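Local coordinates for protein biphenyl 2,3-Dioxygenase Beta Subunit (PDB 2GBW) that forms the beta subunit of a ring-hydroxylating dioxygenase, probably supporting the catalytic alpha subunit in the dihydroxylation of aromatic substrates such as biphenyl, at residues B[6-10]-B[11-15]; B[29-32]-B[33-36]; B[20-23]-B[24-27]. All blocks are in the same frame, centred on the assembly; numbering follows the deposited sequence. Where two conformers were deposited one is given.

Contact 1. Residues B[6-10]-B[11-15]; sequences IPVTP and DVHYD
Val-8 and Val-12 meet through branched apolar side chains that cross at about a right angle. Val-12 turns CG1 anti to its own amide nitrogen (chi1 169°), which sets this methyl 3.9 Å from Val-8 CB and 4.0 Å from Val-8 CG1. Val-12 CG2, the other methyl, lies 3.5 Å from Thr-9 OG1, so one side chain packs against two consecutive residues. Val-8 also reaches His-13, with Val-8 CG2 3.9 Å from His-13 CB and near the plane of the imidazole, at its edge. Pro-10 opens the helix and brings no N-H that would need a partner there. Pro-10 O accepts from Tyr-14 N at 2.9 Å, the donor tilted 24° from the carbonyl plane, and sits 3.3 Å from His-13 CB. Between the valine and the proline, Thr-9 OG1 accepts from Val-12 N at 3.2 Å, while Thr-9 O accepts a nearly straight bond from His-13 N at 2.8 Å. Val-8 is backbone-bonded to Ala-108 of strand 98-112, His-13 NE2 is hydrogen-bonded to Val-106 O, and the His-13 ring meets Tyr-14 of a second subunit edge-to-face. This is a threonine N-cap followed by proline in the first turn, where the short, weakly bonded strand 6-7 leads through Val-8 and Thr-9 into helix 10-28.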
loop_
_atom_site.group_PDB
_atom_site.type_symbol
_atom_site.label_atom_id
_atom_site.label_comp_id
_atom_site.label_asym_id
_atom_site.label_seq_id
_atom_site.Cartn_x
_atom_site.Cartn_y
_atom_site.Cartn_z
ATOM N N ILE B 6 4.002 -26.649 -33.789
ATOM C CA ILE B 6 2.893 -26.218 -34.659
ATOM C C ILE B 6 1.756 -25.484 -33.909
ATOM O O ILE B 6 1.013 -26.114 -33.168
ATOM C CB ILE B 6 2.259 -27.438 -35.370
ATOM C CG1 ILE B 6 3.330 -28.351 -36.007
ATOM C CG2 ILE B 6 1.227 -26.995 -36.427
ATOM C CD1 ILE B 6 4.486 -27.615 -36.620
ATOM N N PRO B 7 1.592 -24.157 -34.126
ATOM C CA PRO B 7 0.431 -23.510 -33.529
ATOM C C PRO B 7 -0.873 -24.049 -34.031
ATOM O O PRO B 7 -0.967 -24.546 -35.178
ATOM C CB PRO B 7 0.583 -22.055 -33.950
ATOM C CG PRO B 7 2.095 -21.906 -34.141
ATOM C CD PRO B 7 2.398 -23.181 -34.878
ATOM N N VAL B 8 -1.893 -23.926 -33.193
ATOM C CA VAL B 8 -3.221 -24.449 -33.553
ATOM C C VAL B 8 -3.904 -23.581 -34.597
ATOM O O VAL B 8 -3.543 -22.414 -34.819
ATOM C CB VAL B 8 -4.138 -24.593 -32.326
ATOM C CG1 VAL B 8 -3.535 -25.611 -31.340
ATOM C CG2 VAL B 8 -4.374 -23.220 -31.691
ATOM N N THR B 9 -4.884 -24.163 -35.267
ATOM C CA THR B 9 -5.694 -23.387 -36.186
ATOM C C THR B 9 -6.535 -22.386 -35.376
ATOM O O THR B 9 -6.758 -22.575 -34.156
ATOM C CB THR B 9 -6.645 -24.247 -37.004
ATOM O OG1 THR B 9 -7.726 -24.676 -36.155
ATOM C CG2 THR B 9 -5.892 -25.448 -37.650
ATOM N N PRO B 10 -7.000 -21.303 -36.028
ATOM C CA PRO B 10 -7.891 -20.349 -35.354
ATOM C C PRO B 10 -9.154 -20.987 -34.742
ATOM O O PRO B 10 -9.546 -20.592 -33.628
ATOM C CB PRO B 10 -8.265 -19.365 -36.478
ATOM C CG PRO B 10 -7.046 -19.404 -37.394
ATOM C CD PRO B 10 -6.753 -20.895 -37.429
ATOM N N ASP B 11 -9.770 -21.949 -35.445
ATOM C CA ASP B 11 -10.963 -22.621 -34.903
ATOM C C ASP B 11 -10.628 -23.406 -33.626
ATOM O O ASP B 11 -11.399 -23.358 -32.655
ATOM C CB ASP B 11 -11.656 -23.485 -35.948
ATOM C CG ASP B 11 -12.383 -22.668 -37.007
ATOM O OD1 ASP B 11 -12.672 -21.464 -36.836
ATOM O OD2 ASP B 11 -12.650 -23.224 -38.086
ATOM N N VAL B 12 -9.484 -24.091 -33.600
ATOM C CA VAL B 12 -9.109 -24.827 -32.401
ATOM C C VAL B 12 -8.735 -23.849 -31.326
ATOM O O VAL B 12 -9.102 -24.025 -30.167
ATOM C CB VAL B 12 -7.971 -25.825 -32.645
ATOM C CG1 VAL B 12 -7.439 -26.361 -31.262
ATOM C CG2 VAL B 12 -8.491 -26.921 -33.571
ATOM N N HIS B 13 -8.015 -22.781 -31.695
ATOM C CA HIS B 13 -7.770 -21.714 -30.746
ATOM C C HIS B 13 -9.039 -21.192 -30.040
ATOM O O HIS B 13 -9.051 -21.029 -28.824
ATOM C CB HIS B 13 -7.101 -20.508 -31.404
ATOM C CG HIS B 13 -6.645 -19.496 -30.398
ATOM N ND1 HIS B 13 -7.468 -18.492 -29.899
ATOM C CD2 HIS B 13 -5.472 -19.381 -29.730
ATOM C CE1 HIS B 13 -6.784 -17.783 -29.009
ATOM N NE2 HIS B 13 -5.573 -18.291 -28.913
ATOM N N TYR B 14 -10.072 -20.894 -30.821
ATOM C CA TYR B 14 -11.338 -20.417 -30.270
ATOM C C TYR B 14 -11.884 -21.419 -29.265
ATOM O O TYR B 14 -12.303 -21.073 -28.144
ATOM C CB TYR B 14 -12.394 -20.217 -31.376
ATOM C CG TYR B 14 -13.686 -19.775 -30.734
ATOM C CD1 TYR B 14 -13.930 -18.421 -30.501
ATOM C CD2 TYR B 14 -14.637 -20.708 -30.289
ATOM C CE1 TYR B 14 -15.090 -18.001 -29.898
ATOM C CE2 TYR B 14 -15.824 -20.297 -29.681
ATOM C CZ TYR B 14 -16.037 -18.938 -29.474
ATOM O OH TYR B 14 -17.171 -18.453 -28.838
ATOM N N ASP B 15 -11.833 -22.685 -29.629
ATOM C CA ASP B 15 -12.403 -23.721 -28.747
ATOM C C ASP B 15 -11.663 -23.838 -27.418
ATOM O O ASP B 15 -12.277 -24.058 -26.372
ATOM C CB ASP B 15 -12.404 -25.024 -29.495
ATOM C CG ASP B 15 -13.482 -25.084 -30.551
ATOM O OD1 ASP B 15 -14.411 -24.237 -30.585
ATOM O OD2 ASP B 15 -13.409 -26.025 -31.332
#

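Contact 2. Residues B[29-32]-B[33-36]; sequences TGQY and REWL
The indole of Trp-35 presents its edge to Tyr-32 O, which lies in the ring plane 3.8 Å from Trp-35 CE3. The Tyr-32 phenol instead offers a face, with Gly-30 C 3.9 Å above it toward the rim. The amide of Gln-31 and the carboxylate of Glu-34 are turned 81° apart. Glu-34 bends at chi2 (98°), curling its carboxylate back so that OE1 lies 3.6 Å from Gln-31 CB. Two acceptors also come close, Gln-31 OE1 standing 3.7 Å from Glu-34 OE2, so the approach brings contact without a polar bond. One N-H of the amide is used elsewhere: Gln-31 NE2 donates within its own plane to Thr-29 OG1 at 2.8 Å, across the Schellman motif at Gly-30 that ends the preceding helix. An alanine in place of Gln-31 would probably leave Thr-29 OG1 without this donor and the Glu-34 carboxylate freer to turn. Gln-31 is the N-cap of helix 32-38, and backbone hydrogen bonds run from Trp-35 N to Gln-31 O (3.1 Å, in the carbonyl plane) and from Leu-36 N to Tyr-32 O (2.9 Å). Glu-34 lies in the first turn of this helix, where its negative charge is likely to interact favourably with the amide-rich helix start.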
loop_
_atom_site.group_PDB
_atom_site.type_symbol
_atom_site.label_atom_id
_atom_site.label_comp_id
_atom_site.label_asym_id
_atom_site.label_seq_id
_atom_site.Cartn_x
_atom_site.Cartn_y
_atom_site.Cartn_z
ATOM N N THR B 29 -17.987 -19.236 -9.642
ATOM C CA THR B 29 -19.328 -19.568 -9.139
ATOM C C THR B 29 -19.315 -20.721 -8.152
ATOM O O THR B 29 -20.375 -21.155 -7.713
ATOM C CB THR B 29 -20.323 -19.870 -10.285
ATOM O OG1 THR B 29 -19.871 -20.939 -11.131
ATOM C CG2 THR B 29 -20.592 -18.633 -11.155
ATOM N N GLY B 30 -18.139 -21.244 -7.832
ATOM C CA GLY B 30 -18.001 -22.319 -6.887
ATOM C C GLY B 30 -18.449 -23.679 -7.366
ATOM O O GLY B 30 -18.747 -24.522 -6.537
ATOM N N GLN B 31 -18.509 -23.888 -8.689
ATOM C CA GLN B 31 -18.882 -25.189 -9.256
ATOM C C GLN B 31 -17.681 -26.133 -9.403
ATOM O O GLN B 31 -17.414 -26.663 -10.494
ATOM C CB GLN B 31 -19.609 -25.016 -10.609
ATOM C CG GLN B 31 -20.844 -24.144 -10.498
ATOM C CD GLN B 31 -21.598 -24.025 -11.746
ATOM O OE1 GLN B 31 -22.240 -25.009 -12.211
ATOM N NE2 GLN B 31 -21.616 -22.795 -12.312
ATOM N N TYR B 32 -17.026 -26.436 -8.293
ATOM C CA TYR B 32 -15.795 -27.205 -8.315
ATOM C C TYR B 32 -15.960 -28.676 -8.686
ATOM O O TYR B 32 -15.103 -29.263 -9.318
ATOM C CB TYR B 32 -15.072 -27.059 -6.981
ATOM C CG TYR B 32 -14.704 -25.629 -6.692
ATOM C CD1 TYR B 32 -13.880 -24.940 -7.549
ATOM C CD2 TYR B 32 -15.197 -24.963 -5.589
ATOM C CE1 TYR B 32 -13.532 -23.656 -7.315
ATOM C CE2 TYR B 32 -14.852 -23.654 -5.353
ATOM C CZ TYR B 32 -14.020 -23.012 -6.232
ATOM O OH TYR B 32 -13.646 -21.712 -6.044
ATOM N N ARG B 33 -17.069 -29.269 -8.284
ATOM C CA ARG B 33 -17.318 -30.665 -8.597
ATOM C C ARG B 33 -17.546 -30.862 -10.085
ATOM O O ARG B 33 -17.032 -31.784 -10.691
ATOM C CB ARG B 33 -18.531 -31.153 -7.827
ATOM C CG ARG B 33 -18.251 -31.455 -6.388
ATOM C CD ARG B 33 -19.533 -31.688 -5.645
ATOM N NE ARG B 33 -19.313 -32.351 -4.370
ATOM C CZ ARG B 33 -20.150 -32.264 -3.350
ATOM N NH1 ARG B 33 -21.248 -31.541 -3.470
ATOM N NH2 ARG B 33 -19.891 -32.893 -2.216
ATOM N N GLU B 34 -18.342 -29.976 -10.653
ATOM C CA GLU B 34 -18.572 -29.944 -12.077
ATOM C C GLU B 34 -17.276 -29.731 -12.860
ATOM O O GLU B 34 -17.063 -30.342 -13.894
ATOM C CB GLU B 34 -19.595 -28.859 -12.381
ATOM C CG GLU B 34 -20.981 -29.182 -11.845
ATOM C CD GLU B 34 -21.328 -28.523 -10.508
ATOM O OE1 GLU B 34 -20.453 -28.372 -9.624
ATOM O OE2 GLU B 34 -22.513 -28.170 -10.342
ATOM N N TRP B 35 -16.404 -28.876 -12.339
ATOM C CA TRP B 35 -15.068 -28.690 -12.891
ATOM C C TRP B 35 -14.259 -29.977 -12.883
ATOM O O TRP B 35 -13.734 -30.397 -13.904
ATOM C CB TRP B 35 -14.326 -27.589 -12.126
ATOM C CG TRP B 35 -12.904 -27.414 -12.513
ATOM C CD1 TRP B 35 -12.438 -26.928 -13.684
ATOM C CD2 TRP B 35 -11.756 -27.709 -11.716
ATOM N NE1 TRP B 35 -11.073 -26.911 -13.681
ATOM C CE2 TRP B 35 -10.628 -27.384 -12.479
ATOM C CE3 TRP B 35 -11.574 -28.213 -10.427
ATOM C CZ2 TRP B 35 -9.337 -27.542 -11.999
ATOM C CZ3 TRP B 35 -10.297 -28.370 -9.956
ATOM C CH2 TRP B 35 -9.195 -28.039 -10.735
ATOM N N LEU B 36 -14.146 -30.585 -11.710
ATOM C CA LEU B 36 -13.380 -31.836 -11.574
ATOM C C LEU B 36 -13.859 -32.947 -12.514
ATOM O O LEU B 36 -13.036 -33.673 -13.078
ATOM C CB LEU B 36 -13.435 -32.325 -10.135
ATOM C CG LEU B 36 -12.278 -33.181 -9.618
ATOM C CD1 LEU B 36 -10.930 -32.486 -9.848
ATOM C CD2 LEU B 36 -12.536 -33.488 -8.168
#

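Contact 3. Residues B[20-23]-B[24-27]; sequences YRAE and VRMF
Glu-23 and Phe-27 are brought side by side by different first torsions. In Glu-23, CG stands anti to the amide nitrogen (chi1 -179°) and the chain runs on extended, whereas in Phe-27 CG is anti to the carbonyl carbon (chi1 -67°). One helical turn apart, the two side chains point the same way, with carboxylate and ring planes only 15° apart. The methylene does the touching: Glu-23 CG lies 3.7 Å from Phe-27 CE2 and equally from CZ, and the nearer carboxylate oxygen, OE2, is 4.1 Å from Phe-27 CZ. Glu-23 O lies 3.6 Å above the same ring, offset toward its rim, while accepting the amide of Phe-27 at 3.0 Å from N. Further round the helix, Val-24 CG2 rests 3.5 Å from Tyr-20 O, the acceptor of Val-24's own N-H. Arg-25 bends at chi3, placing NH1 4.2 Å from Ala-22 CB; that nitrogen forms a salt bridge with Glu-107 of a third subunit. Phe-27 also meets Trp-35 edge-to-face. The buried Glu-23 carboxylate is not left without partners, since OE2 takes both the indole N-H of Trp-35 and a salt bridge from Arg-156. With these donors, its charge is likely to be stabilised inside the fold, while the CG methylene of Glu-23 adds apolar contact to the Phe-27 ring.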
loop_
_atom_site.group_PDB
_atom_site.type_symbol
_atom_site.label_atom_id
_atom_site.label_comp_id
_atom_site.label_asym_id
_atom_site.label_seq_id
_atom_site.Cartn_x
_atom_site.Cartn_y
_atom_site.Cartn_z
ATOM N N TYR B 20 -11.429 -22.479 -21.537
ATOM C CA TYR B 20 -10.853 -21.709 -20.443
ATOM C C TYR B 20 -11.847 -20.713 -19.833
ATOM O O TYR B 20 -11.885 -20.555 -18.620
ATOM C CB TYR B 20 -9.583 -20.994 -20.900
ATOM C CG TYR B 20 -8.318 -21.831 -20.892
ATOM C CD1 TYR B 20 -8.251 -23.040 -20.222
ATOM C CD2 TYR B 20 -7.184 -21.396 -21.553
ATOM C CE1 TYR B 20 -7.085 -23.789 -20.217
ATOM C CE2 TYR B 20 -6.027 -22.133 -21.546
ATOM C CZ TYR B 20 -5.980 -23.332 -20.881
ATOM O OH TYR B 20 -4.821 -24.063 -20.885
ATOM N N ARG B 21 -12.655 -20.049 -20.659
ATOM C CA ARG B 21 -13.688 -19.104 -20.136
ATOM C C ARG B 21 -14.717 -19.833 -19.294
ATOM O O ARG B 21 -15.099 -19.352 -18.224
ATOM C CB ARG B 21 -14.348 -18.344 -21.304
ATOM C CG ARG B 21 -13.460 -17.259 -21.904
ATOM C CD ARG B 21 -14.231 -16.377 -22.935
ATOM N NE ARG B 21 -14.696 -17.069 -24.120
ATOM C CZ ARG B 21 -14.081 -17.060 -25.301
ATOM N NH1 ARG B 21 -12.940 -16.414 -25.462
ATOM N NH2 ARG B 21 -14.603 -17.700 -26.335
ATOM N N ALA B 22 -15.093 -21.049 -19.722
ATOM C CA ALA B 22 -16.062 -21.862 -18.952
ATOM C C ALA B 22 -15.469 -22.323 -17.639
ATOM O O ALA B 22 -16.176 -22.350 -16.602
ATOM C CB ALA B 22 -16.649 -23.049 -19.828
ATOM N N GLU B 23 -14.189 -22.667 -17.686
ATOM C CA GLU B 23 -13.437 -23.045 -16.503
ATOM C C GLU B 23 -13.438 -21.918 -15.475
ATOM O O GLU B 23 -13.819 -22.111 -14.334
ATOM C CB GLU B 23 -12.008 -23.404 -16.893
ATOM C CG GLU B 23 -11.134 -23.835 -15.749
ATOM C CD GLU B 23 -9.853 -24.484 -16.212
ATOM O OE1 GLU B 23 -9.099 -23.836 -16.952
ATOM O OE2 GLU B 23 -9.608 -25.639 -15.843
ATOM N N VAL B 24 -13.016 -20.741 -15.904
ATOM C CA VAL B 24 -13.083 -19.556 -15.067
ATOM C C VAL B 24 -14.464 -19.358 -14.447
ATOM O O VAL B 24 -14.584 -19.067 -13.269
ATOM C CB VAL B 24 -12.636 -18.306 -15.820
ATOM C CG1 VAL B 24 -13.048 -17.070 -15.086
ATOM C CG2 VAL B 24 -11.152 -18.319 -16.007
ATOM N N ARG B 25 -15.511 -19.539 -15.242
ATOM C CA ARG B 25 -16.859 -19.361 -14.728
ATOM C C ARG B 25 -17.168 -20.364 -13.614
ATOM O O ARG B 25 -17.819 -20.027 -12.635
ATOM C CB ARG B 25 -17.889 -19.447 -15.853
ATOM C CG ARG B 25 -19.236 -18.829 -15.546
ATOM C CD ARG B 25 -20.183 -18.973 -16.749
ATOM N NE ARG B 25 -20.811 -20.290 -16.789
ATOM C CZ ARG B 25 -20.776 -21.131 -17.818
ATOM N NH1 ARG B 25 -20.146 -20.821 -18.942
ATOM N NH2 ARG B 25 -21.376 -22.300 -17.712
ATOM N N MET B 26 -16.700 -21.596 -13.779
ATOM C CA MET B 26 -16.899 -22.552 -12.793
ATOM C C MET B 26 -16.159 -22.226 -11.478
ATOM O O MET B 26 -16.801 -22.276 -10.444
ATOM C CB MET B 26 -16.380 -23.915 -13.265
ATOM C CG MET B 26 -17.034 -24.444 -14.502
ATOM S SD MET B 26 -18.687 -25.046 -14.267
ATOM C CE MET B 26 -19.705 -23.593 -14.587
ATOM N N PHE B 27 -14.950 -21.690 -11.561
ATOM C CA PHE B 27 -14.225 -21.248 -10.375
ATOM C C PHE B 27 -14.934 -20.109 -9.647
ATOM O O PHE B 27 -15.049 -20.120 -8.430
ATOM C CB PHE B 27 -12.824 -20.787 -10.752
ATOM C CG PHE B 27 -11.926 -21.879 -11.256
ATOM C CD1 PHE B 27 -12.147 -23.194 -10.928
ATOM C CD2 PHE B 27 -10.849 -21.573 -12.063
ATOM C CE1 PHE B 27 -11.321 -24.169 -11.382
ATOM C CE2 PHE B 27 -10.017 -22.550 -12.514
ATOM C CZ PHE B 27 -10.253 -23.848 -12.172
#

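In the fold
Contacts 1 and 3 share helix 10-28, their centres about 19 Å apart, and touch where Tyr-14 packs on Arg-21. Contact 1, the farthest of the three from the chain centre, fixes the helix start beside the outer strand; contact 3 lies deeper, with four buried residues. Both also meet neighbouring subunits, whereas contact 2 touches no other chain. Contact 2 begins the following helix, 32-38, and joins contact 3 directly, their centres about 9 Å apart: Gln-31 N approaches Met-26 O in a probable hydrogen bond. The chemistry shifts accordingly, from side-chain capping near the surface, through a polar turn where an amide lies beside a carboxylate, to a buried charge among aromatic rings.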